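Local atomic coordinates of protein adenylyltransferase MntA (Shewanella oneidensis MR-1, PDB entry 6M6U), a protein that transfers AMP units from ATP onto a tyrosine of its partner toxin HepT, neutralizing it, and binds its own promoter. Residues 19-31 and 86-100. The protein carries 2 engineered substitutions. Residues are numbered along the deposited sequence; the frame is centred on the assembly and turned at random.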
ATOM      1  N   LYS E  19      23.099 -26.512   6.482  1.00 59.04           N
ATOM      2  CA  LYS E  19      23.909 -26.206   7.664  1.00 62.75           C
ATOM      3  C   LYS E  19      23.167 -25.283   8.628  1.00 60.93           C
ATOM      4  O   LYS E  19      23.753 -24.377   9.226  1.00 59.18           O
ATOM      5  CB  LYS E  19      25.256 -25.604   7.267  1.00 65.77           C
ATOM      6  CG  LYS E  19      26.097 -26.506   6.387  1.00 73.15           C
ATOM      7  CD  LYS E  19      27.200 -25.718   5.722  1.00 79.69           C
ATOM      8  CE  LYS E  19      26.614 -24.627   4.842  1.00 85.12           C
ATOM      9  NZ  LYS E  19      27.613 -23.571   4.551  1.00 87.66           N
ATOM     10  N   LEU E  20      21.865 -25.516   8.770  1.00 57.83           N
ATOM     11  CA  LEU E  20      21.059 -24.753   9.712  1.00 49.62           C
ATOM     12  C   LEU E  20      21.566 -24.967  11.133  1.00 45.11           C
ATOM     13  O   LEU E  20      22.012 -26.058  11.491  1.00 45.89           O
ATOM     14  CB  LEU E  20      19.599 -25.179   9.594  1.00 47.78           C
ATOM     15  CG  LEU E  20      18.529 -24.390  10.336  1.00 47.30           C
ATOM     16  CD1 LEU E  20      18.523 -22.945   9.876  1.00 44.21           C
ATOM     17  CD2 LEU E  20      17.181 -25.043  10.076  1.00 48.75           C
ATOM     18  N   GLN E  21      21.504 -23.923  11.939  1.00 44.16           N
ATOM     19  CA  GLN E  21      22.014 -24.024  13.302  1.00 47.27           C
ATOM     20  C   GLN E  21      20.999 -23.620  14.358  1.00 46.86           C
ATOM     21  O   GLN E  21      20.989 -24.207  15.441  1.00 50.52           O
ATOM     22  CB  GLN E  21      23.285 -23.170  13.459  1.00 50.78           C
ATOM     23  CG  GLN E  21      24.458 -23.651  12.622  1.00 57.94           C
ATOM     24  CD  GLN E  21      25.564 -22.619  12.510  1.00 64.11           C
ATOM     25  OE1 GLN E  21      25.396 -21.465  12.907  1.00 68.98           O
ATOM     26  NE2 GLN E  21      26.700 -23.027  11.960  1.00 65.71           N
ATOM     27  N   LEU E  22      20.157 -22.626  14.083  1.00 42.57           N
ATOM     28  CA  LEU E  22      19.219 -22.126  15.076  1.00 43.04           C
ATOM     29  C   LEU E  22      17.923 -21.725  14.392  1.00 44.01           C
ATOM     30  O   LEU E  22      17.949 -21.098  13.331  1.00 45.25           O
ATOM     31  CB  LEU E  22      19.802 -20.923  15.841  1.00 38.90           C
ATOM     32  CG  LEU E  22      21.012 -21.178  16.748  1.00 37.54           C
ATOM     33  CD1 LEU E  22      21.725 -19.877  17.091  1.00 43.24           C
ATOM     34  CD2 LEU E  22      20.619 -21.918  18.024  1.00 32.03           C
ATOM     35  N   ILE E  23      16.794 -22.099  14.996  1.00 49.17           N
ATOM     36  CA  ILE E  23      15.474 -21.615  14.598  1.00 43.47           C
ATOM     37  C   ILE E  23      14.838 -20.941  15.804  1.00 37.14           C
ATOM     38  O   ILE E  23      14.777 -21.534  16.888  1.00 36.42           O
ATOM     39  CB  ILE E  23      14.562 -22.748  14.088  1.00 45.06           C
ATOM     40  CG1 ILE E  23      15.150 -23.426  12.851  1.00 42.48           C
ATOM     41  CG2 ILE E  23      13.176 -22.209  13.776  1.00 42.40           C
ATOM     42  CD1 ILE E  23      14.281 -24.538  12.312  1.00 33.77           C
ATOM     43  N   TYR E  24      14.365 -19.711  15.617  1.00 33.31           N
ATOM     44  CA  TYR E  24      13.622 -18.992  16.643  1.00 36.50           C
ATOM     45  C   TYR E  24      12.289 -18.535  16.089  1.00 38.47           C
ATOM     46  O   TYR E  24      12.208 -18.045  14.956  1.00 39.25           O
ATOM     47  CB  TYR E  24      14.351 -17.747  17.158  1.00 39.29           C
ATOM     48  CG  TYR E  24      15.644 -18.019  17.866  1.00 46.40           C
ATOM     49  CD1 TYR E  24      15.659 -18.446  19.185  1.00 45.89           C
ATOM     50  CD2 TYR E  24      16.853 -17.831  17.219  1.00 47.60           C
ATOM     51  CE1 TYR E  24      16.847 -18.691  19.833  1.00 48.13           C
ATOM     52  CE2 TYR E  24      18.039 -18.072  17.857  1.00 51.65           C
ATOM     53  CZ  TYR E  24      18.033 -18.505  19.162  1.00 51.89           C
ATOM     54  OH  TYR E  24      19.229 -18.744  19.796  1.00 59.58           O
ATOM     55  N   LEU E  25      11.257 -18.690  16.903  1.00 36.19           N
ATOM     56  CA  LEU E  25      10.016 -17.959  16.728  1.00 43.26           C
ATOM     57  C   LEU E  25      10.103 -16.721  17.611  1.00 44.43           C
ATOM     58  O   LEU E  25      10.511 -16.817  18.773  1.00 45.85           O
ATOM     59  CB  LEU E  25       8.827 -18.839  17.119  1.00 42.94           C
ATOM     60  CG  LEU E  25       7.405 -18.389  16.806  1.00 48.20           C
ATOM     61  CD1 LEU E  25       7.141 -18.410  15.299  1.00 48.29           C
ATOM     62  CD2 LEU E  25       6.426 -19.286  17.551  1.00 49.01           C
ATOM     63  N   PHE E  26       9.775 -15.557  17.056  1.00 40.61           N
ATOM     64  CA  PHE E  26       9.815 -14.333  17.846  1.00 39.03           C
ATOM     65  C   PHE E  26       8.618 -13.469  17.466  1.00 45.92           C
ATOM     66  O   PHE E  26       7.740 -13.879  16.701  1.00 53.60           O
ATOM     67  CB  PHE E  26      11.160 -13.601  17.684  1.00 40.37           C
ATOM     68  CG  PHE E  26      11.378 -12.974  16.324  1.00 37.49           C
ATOM     69  CD1 PHE E  26      11.278 -11.598  16.160  1.00 35.11           C
ATOM     70  CD2 PHE E  26      11.719 -13.753  15.222  1.00 32.99           C
ATOM     71  CE1 PHE E  26      11.487 -11.007  14.917  1.00 38.55           C
ATOM     72  CE2 PHE E  26      11.929 -13.171  13.975  1.00 35.41           C
ATOM     73  CZ  PHE E  26      11.813 -11.792  13.824  1.00 38.36           C
ATOM     74  N   GLY E  27       8.570 -12.269  18.034  1.00 47.63           N
ATOM     75  CA  GLY E  27       7.464 -11.390  17.739  1.00 44.84           C
ATOM     76  C   GLY E  27       6.174 -11.850  18.392  1.00 49.66           C
ATOM     77  O   GLY E  27       6.157 -12.501  19.443  1.00 49.66           O
ATOM     78  N   SER E  28       5.070 -11.525  17.727  1.00 55.23           N
ATOM     79  CA  SER E  28       3.758 -11.700  18.334  1.00 63.92           C
ATOM     80  C   SER E  28       3.419 -13.171  18.552  1.00 68.97           C
ATOM     81  O   SER E  28       2.813 -13.515  19.565  1.00 69.24           O
ATOM     82  CB  SER E  28       2.701 -11.016  17.470  1.00 67.02           C
ATOM     83  OG  SER E  28       2.561 -11.645  16.207  1.00 69.81           O
ATOM     84  N   TYR E  29       3.804 -14.060  17.630  1.00 75.31           N
ATOM     85  CA  TYR E  29       3.350 -15.447  17.728  1.00 79.40           C
ATOM     86  C   TYR E  29       3.992 -16.187  18.894  1.00 78.10           C
ATOM     87  O   TYR E  29       3.387 -17.118  19.436  1.00 76.29           O
ATOM     88  CB  TYR E  29       3.591 -16.179  16.410  1.00 87.17           C
ATOM     89  CG  TYR E  29       2.385 -16.126  15.495  1.00 94.67           C
ATOM     90  CD1 TYR E  29       1.908 -14.911  15.015  1.00 96.72           C
ATOM     91  CD2 TYR E  29       1.718 -17.285  15.120  1.00 99.07           C
ATOM     92  CE1 TYR E  29       0.801 -14.852  14.183  1.00 97.67           C
ATOM     93  CE2 TYR E  29       0.611 -17.237  14.281  1.00 99.58           C
ATOM     94  CZ  TYR E  29       0.155 -16.017  13.819  1.00 98.33           C
ATOM     95  OH  TYR E  29      -0.946 -15.962  12.990  1.00 97.05           O
ATOM     96  N   SER E  30       5.200 -15.803  19.299  1.00 85.83           N
ATOM     97  CA  SER E  30       5.709 -16.218  20.598  1.00 92.06           C
ATOM     98  C   SER E  30       5.113 -15.312  21.672  1.00106.23           C
ATOM     99  O   SER E  30       4.884 -14.122  21.434  1.00109.58           O
ATOM    100  CB  SER E  30       7.237 -16.163  20.636  1.00 82.09           C
ATOM    101  OG  SER E  30       7.706 -14.829  20.701  1.00 77.38           O
ATOM    102  N   GLN E  31       4.841 -15.889  22.848  1.00114.31           N
ATOM    103  CA  GLN E  31       4.173 -15.203  23.955  1.00118.14           C
ATOM    104  C   GLN E  31       2.731 -14.848  23.603  1.00120.99           C
ATOM    105  O   GLN E  31       2.407 -13.672  23.408  1.00122.69           O
ATOM    106  CB  GLN E  31       4.942 -13.940  24.364  1.00118.51           C
ATOM    107  CG  GLN E  31       6.383 -14.199  24.758  1.00120.01           C
ATOM    108  CD  GLN E  31       7.277 -12.985  24.571  1.00121.13           C
ATOM    109  OE1 GLN E  31       7.344 -12.409  23.485  1.00121.42           O
ATOM    110  NE2 GLN E  31       7.968 -12.593  25.634  1.00121.99           N
ATOM    111  N   VAL E  86      15.248 -11.005  19.059  1.00 37.88           N
ATOM    112  CA  VAL E  86      15.191 -12.465  18.979  1.00 37.17           C
ATOM    113  C   VAL E  86      15.749 -13.089  20.251  1.00 41.14           C
ATOM    114  O   VAL E  86      15.151 -14.001  20.829  1.00 39.22           O
ATOM    115  CB  VAL E  86      15.951 -12.964  17.736  1.00 35.05           C
ATOM    116  CG1 VAL E  86      16.068 -14.483  17.756  1.00 30.29           C
ATOM    117  CG2 VAL E  86      15.252 -12.491  16.469  1.00 32.76           C
ATOM    118  N   VAL E  87      16.905 -12.595  20.709  1.00 39.54           N
ATOM    119  CA  VAL E  87      17.537 -13.134  21.913  1.00 43.04           C
ATOM    120  C   VAL E  87      16.665 -12.884  23.138  1.00 50.25           C
ATOM    121  O   VAL E  87      16.612 -13.706  24.063  1.00 53.49           O
ATOM    122  CB  VAL E  87      18.944 -12.525  22.088  1.00 43.27           C
ATOM    123  CG1 VAL E  87      19.439 -12.710  23.507  1.00 35.81           C
ATOM    124  CG2 VAL E  87      19.920 -13.146  21.104  1.00 40.89           C
ATOM    125  N   THR E  88      15.969 -11.748  23.166  1.00 54.01           N
ATOM    126  CA  THR E  88      15.187 -11.365  24.337  1.00 54.94           C
ATOM    127  C   THR E  88      13.867 -12.129  24.412  1.00 55.40           C
ATOM    128  O   THR E  88      13.595 -12.828  25.393  1.00 59.71           O
ATOM    129  CB  THR E  88      14.934  -9.855  24.315  1.00 56.15           C
ATOM    130  OG1 THR E  88      16.163  -9.165  24.559  1.00 55.50           O
ATOM    131  CG2 THR E  88      13.907  -9.457  25.368  1.00 58.32           C
ATOM    132  N   GLN E  89      13.036 -12.005  23.379  1.00 51.64           N
ATOM    133  CA  GLN E  89      11.682 -12.542  23.383  1.00 52.67           C
ATOM    134  C   GLN E  89      11.538 -13.826  22.582  1.00 52.60           C
ATOM    135  O   GLN E  89      10.437 -14.379  22.524  1.00 60.23           O
ATOM    136  CB  GLN E  89      10.715 -11.507  22.816  1.00 57.58           C
ATOM    137  CG  GLN E  89      10.816 -11.421  21.308  1.00 63.20           C
ATOM    138  CD  GLN E  89       9.789 -10.509  20.696  1.00 67.30           C
ATOM    139  OE1 GLN E  89       9.791 -10.284  19.487  1.00 67.82           O
ATOM    140  NE2 GLN E  89       8.903  -9.970  21.525  1.00 72.05           N
ATOM    141  N   GLY E  90      12.606 -14.306  21.955  1.00 46.10           N
ATOM    142  CA  GLY E  90      12.475 -15.423  21.045  1.00 42.42           C
ATOM    143  C   GLY E  90      12.281 -16.741  21.766  1.00 46.53           C
ATOM    144  O   GLY E  90      12.664 -16.916  22.922  1.00 50.42           O
ATOM    145  N   LYS E  91      11.662 -17.682  21.060  1.00 44.49           N
ATOM    146  CA  LYS E  91      11.510 -19.059  21.516  1.00 46.91           C
ATOM    147  C   LYS E  91      12.308 -19.948  20.567  1.00 46.81           C
ATOM    148  O   LYS E  91      11.984 -20.045  19.379  1.00 43.58           O
ATOM    149  CB  LYS E  91      10.038 -19.469  21.555  1.00 43.47           C
ATOM    150  CG  LYS E  91       9.818 -20.928  21.924  1.00 45.88           C
ATOM    151  CD  LYS E  91       8.345 -21.327  21.825  1.00 53.87           C
ATOM    152  CE  LYS E  91       8.146 -22.789  22.209  1.00 57.93           C
ATOM    153  NZ  LYS E  91       6.724 -23.222  22.053  1.00 57.68           N
ATOM    154  N   GLN E  92      13.346 -20.594  21.090  1.00 44.80           N
ATOM    155  CA  GLN E  92      14.173 -21.463  20.267  1.00 40.66           C
ATOM    156  C   GLN E  92      13.399 -22.718  19.887  1.00 46.14           C
ATOM    157  O   GLN E  92      12.927 -23.456  20.759  1.00 49.59           O
ATOM    158  CB  GLN E  92      15.456 -21.834  21.002  1.00 35.27           C
ATOM    159  CG  GLN E  92      16.247 -22.898  20.274  1.00 35.77           C
ATOM    160  CD  GLN E  92      17.613 -23.127  20.869  1.00 43.82           C
ATOM    161  OE1 GLN E  92      17.890 -22.711  21.996  1.00 49.36           O
ATOM    162  NE2 GLN E  92      18.481 -23.799  20.118  1.00 39.87           N
ATOM    163  N   LEU E  93      13.277 -22.970  18.583  1.00 47.81           N
ATOM    164  CA  LEU E  93      12.582 -24.156  18.096  1.00 47.02           C
ATOM    165  C   LEU E  93      13.522 -25.297  17.728  1.00 47.51           C
ATOM    166  O   LEU E  93      13.077 -26.450  17.678  1.00 51.87           O
ATOM    167  CB  LEU E  93      11.721 -23.808  16.875  1.00 45.85           C
ATOM    168  CG  LEU E  93      10.632 -22.745  17.031  1.00 43.71           C
ATOM    169  CD1 LEU E  93       9.829 -22.629  15.743  1.00 37.76           C
ATOM    170  CD2 LEU E  93       9.721 -23.077  18.206  1.00 46.77           C
ATOM    171  N   TRP E  94      14.798 -25.011  17.476  1.00 43.30           N
ATOM    172  CA  TRP E  94      15.735 -26.031  17.029  1.00 41.93           C
ATOM    173  C   TRP E  94      17.154 -25.510  17.222  1.00 44.57           C
ATOM    174  O   TRP E  94      17.383 -24.303  17.315  1.00 50.20           O
ATOM    175  CB  TRP E  94      15.475 -26.408  15.563  1.00 44.66           C
ATOM    176  CG  TRP E  94      16.255 -27.593  15.089  1.00 46.69           C
ATOM    177  CD1 TRP E  94      15.906 -28.911  15.200  1.00 45.24           C
ATOM    178  CD2 TRP E  94      17.521 -27.567  14.428  1.00 47.65           C
ATOM    179  NE1 TRP E  94      16.883 -29.707  14.649  1.00 44.23           N
ATOM    180  CE2 TRP E  94      17.885 -28.904  14.168  1.00 48.62           C
ATOM    181  CE3 TRP E  94      18.387 -26.544  14.036  1.00 52.78           C
ATOM    182  CZ2 TRP E  94      19.076 -29.242  13.533  1.00 55.59           C
ATOM    183  CZ3 TRP E  94      19.568 -26.880  13.405  1.00 60.36           C
ATOM    184  CH2 TRP E  94      19.903 -28.217  13.159  1.00 61.08           C
ATOM    185  N   GLY E  95      18.100 -26.436  17.280  1.00 45.94           N
ATOM    186  CA  GLY E  95      19.500 -26.110  17.450  1.00 44.83           C
ATOM    187  C   GLY E  95      19.993 -26.438  18.853  1.00 51.24           C
ATOM    188  O   GLY E  95      19.223 -26.563  19.808  1.00 55.23           O
ATOM    189  N   THR E  96      21.313 -26.579  18.972  1.00 50.58           N
ATOM    190  CA  THR E  96      21.886 -26.933  20.263  1.00 50.83           C
ATOM    191  C   THR E  96      21.752 -25.777  21.250  1.00 52.79           C
ATOM    192  O   THR E  96      21.618 -24.607  20.876  1.00 49.94           O
ATOM    193  CB  THR E  96      23.362 -27.312  20.131  1.00 47.12           C
ATOM    194  OG1 THR E  96      24.123 -26.156  19.758  1.00 50.00           O
ATOM    195  CG2 THR E  96      23.546 -28.407  19.087  1.00 44.32           C
ATOM    196  N   GLN E  97      21.786 -26.124  22.537  1.00 54.10           N
ATOM    197  CA  GLN E  97      21.811 -25.091  23.562  1.00 53.44           C
ATOM    198  C   GLN E  97      23.080 -24.254  23.466  1.00 49.64           C
ATOM    199  O   GLN E  97      23.050 -23.047  23.726  1.00 50.56           O
ATOM    200  CB  GLN E  97      21.678 -25.723  24.951  1.00 61.37           C
ATOM    201  CG  GLN E  97      21.596 -24.715  26.093  1.00 70.73           C
ATOM    202  CD  GLN E  97      20.341 -23.857  26.030  1.00 78.99           C
ATOM    203  OE1 GLN E  97      19.263 -24.332  25.660  1.00 81.48           O
ATOM    204  NE2 GLN E  97      20.476 -22.582  26.391  1.00 79.54           N
ATOM    205  N   GLN E  98      24.197 -24.862  23.059  1.00 51.38           N
ATOM    206  CA  GLN E  98      25.455 -24.121  23.022  1.00 56.54           C
ATOM    207  C   GLN E  98      25.466 -23.097  21.892  1.00 59.64           C
ATOM    208  O   GLN E  98      25.971 -21.981  22.068  1.00 61.93           O
ATOM    209  CB  GLN E  98      26.637 -25.082  22.897  1.00 62.05           C
ATOM    210  CG  GLN E  98      27.957 -24.494  23.390  1.00 77.17           C
ATOM    211  CD  GLN E  98      27.976 -24.264  24.902  1.00 85.96           C
ATOM    212  OE1 GLN E  98      28.116 -23.126  25.369  1.00 87.93           O
ATOM    213  NE2 GLN E  98      27.846 -25.353  25.667  1.00 86.89           N
ATOM    214  N   ASP E  99      24.918 -23.451  20.723  1.00 53.39           N
ATOM    215  CA  ASP E  99      24.815 -22.465  19.652  1.00 51.13           C
ATOM    216  C   ASP E  99      23.885 -21.324  20.040  1.00 40.06           C
ATOM    217  O   ASP E  99      24.119 -20.174  19.655  1.00 41.42           O
ATOM    218  CB  ASP E  99      24.341 -23.123  18.355  1.00 52.76           C
ATOM    219  CG  ASP E  99      25.452 -23.875  17.642  1.00 59.73           C
ATOM    220  OD1 ASP E  99      26.627 -23.707  18.024  1.00 68.98           O
ATOM    221  OD2 ASP E  99      25.155 -24.619  16.682  1.00 57.66           O
ATOM    222  N   ASP E 100      22.838 -21.614  20.811  1.00 41.57           N
ATOM    223  CA  ASP E 100      21.955 -20.550  21.273  1.00 47.37           C
ATOM    224  C   ASP E 100      22.686 -19.604  22.214  1.00 42.61           C
ATOM    225  O   ASP E 100      22.467 -18.387  22.180  1.00 43.19           O
ATOM    226  CB  ASP E 100      20.724 -21.147  21.958  1.00 44.63           C
ATOM    227  CG  ASP E 100      20.015 -20.150  22.861  1.00 49.76           C
ATOM    228  OD1 ASP E 100      19.228 -19.326  22.352  1.00 47.44           O
ATOM    229  OD2 ASP E 100      20.246 -20.191  24.091  1.00 59.05           O
TER
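Val-86 sets CG2 over one face of the Phe-26 ring, 3.9 Å from its centroid, a CH-pi contact only 11° off the normal, while Gln-89 OE1 lies at that ring's edge. The other branch of this valine, CG1, packs against Tyr-24 CD2 at 3.5 Å, so one beta-branched residue of helix 80-89 serves two aromatic rings. Tyr-24 runs on past Gln-92, and its OH donates to Asp-100 OD1 at 2.6 Å; OD1 lies at the ring edge, in its plane, and is met on its anti side. In Trp-94, CG anti to the backbone N (chi1 -171°) carries the indole to Leu-20, where CZ3 comes 3.2 Å from Leu-20 O; its CB packs against Ile-23 CD1.

Strand 91-94 pairs antiparallel with strand 20-26, Tyr-24 and Gln-92 on one face, Ile-23 and Trp-94 on the other, interrupted by a classic beta bulge where Leu-93 and Trp-94 both face Ile-23. Ile-23 N and the extended Gln-92, through NE2, grip Trp-94 O from opposite faces of its plane. Gly-95 CA makes a CA-H...O contact with Gln-21 O at 3.1 Å; a CB would run into that oxygen, so glycine suits the place.

At the other end the Gly-27 N-H reaches Gln-89 OE1, also bonded to Gln-85, at 2.7 Å in a bent bond (135°) from above the side-chain carbonyl plane. Phe-26 touches Glu-41, an engineered residue at a magnesium-binding position. A side-chain amide ending helix 80-89 thus holds the first N-H of the GSX(10)DXD motif, while Asp-100, salt-bridged to Arg-59 of a HepT toxin chain, probably stays ionised, its carboxylate linking Tyr-24 to the toxin.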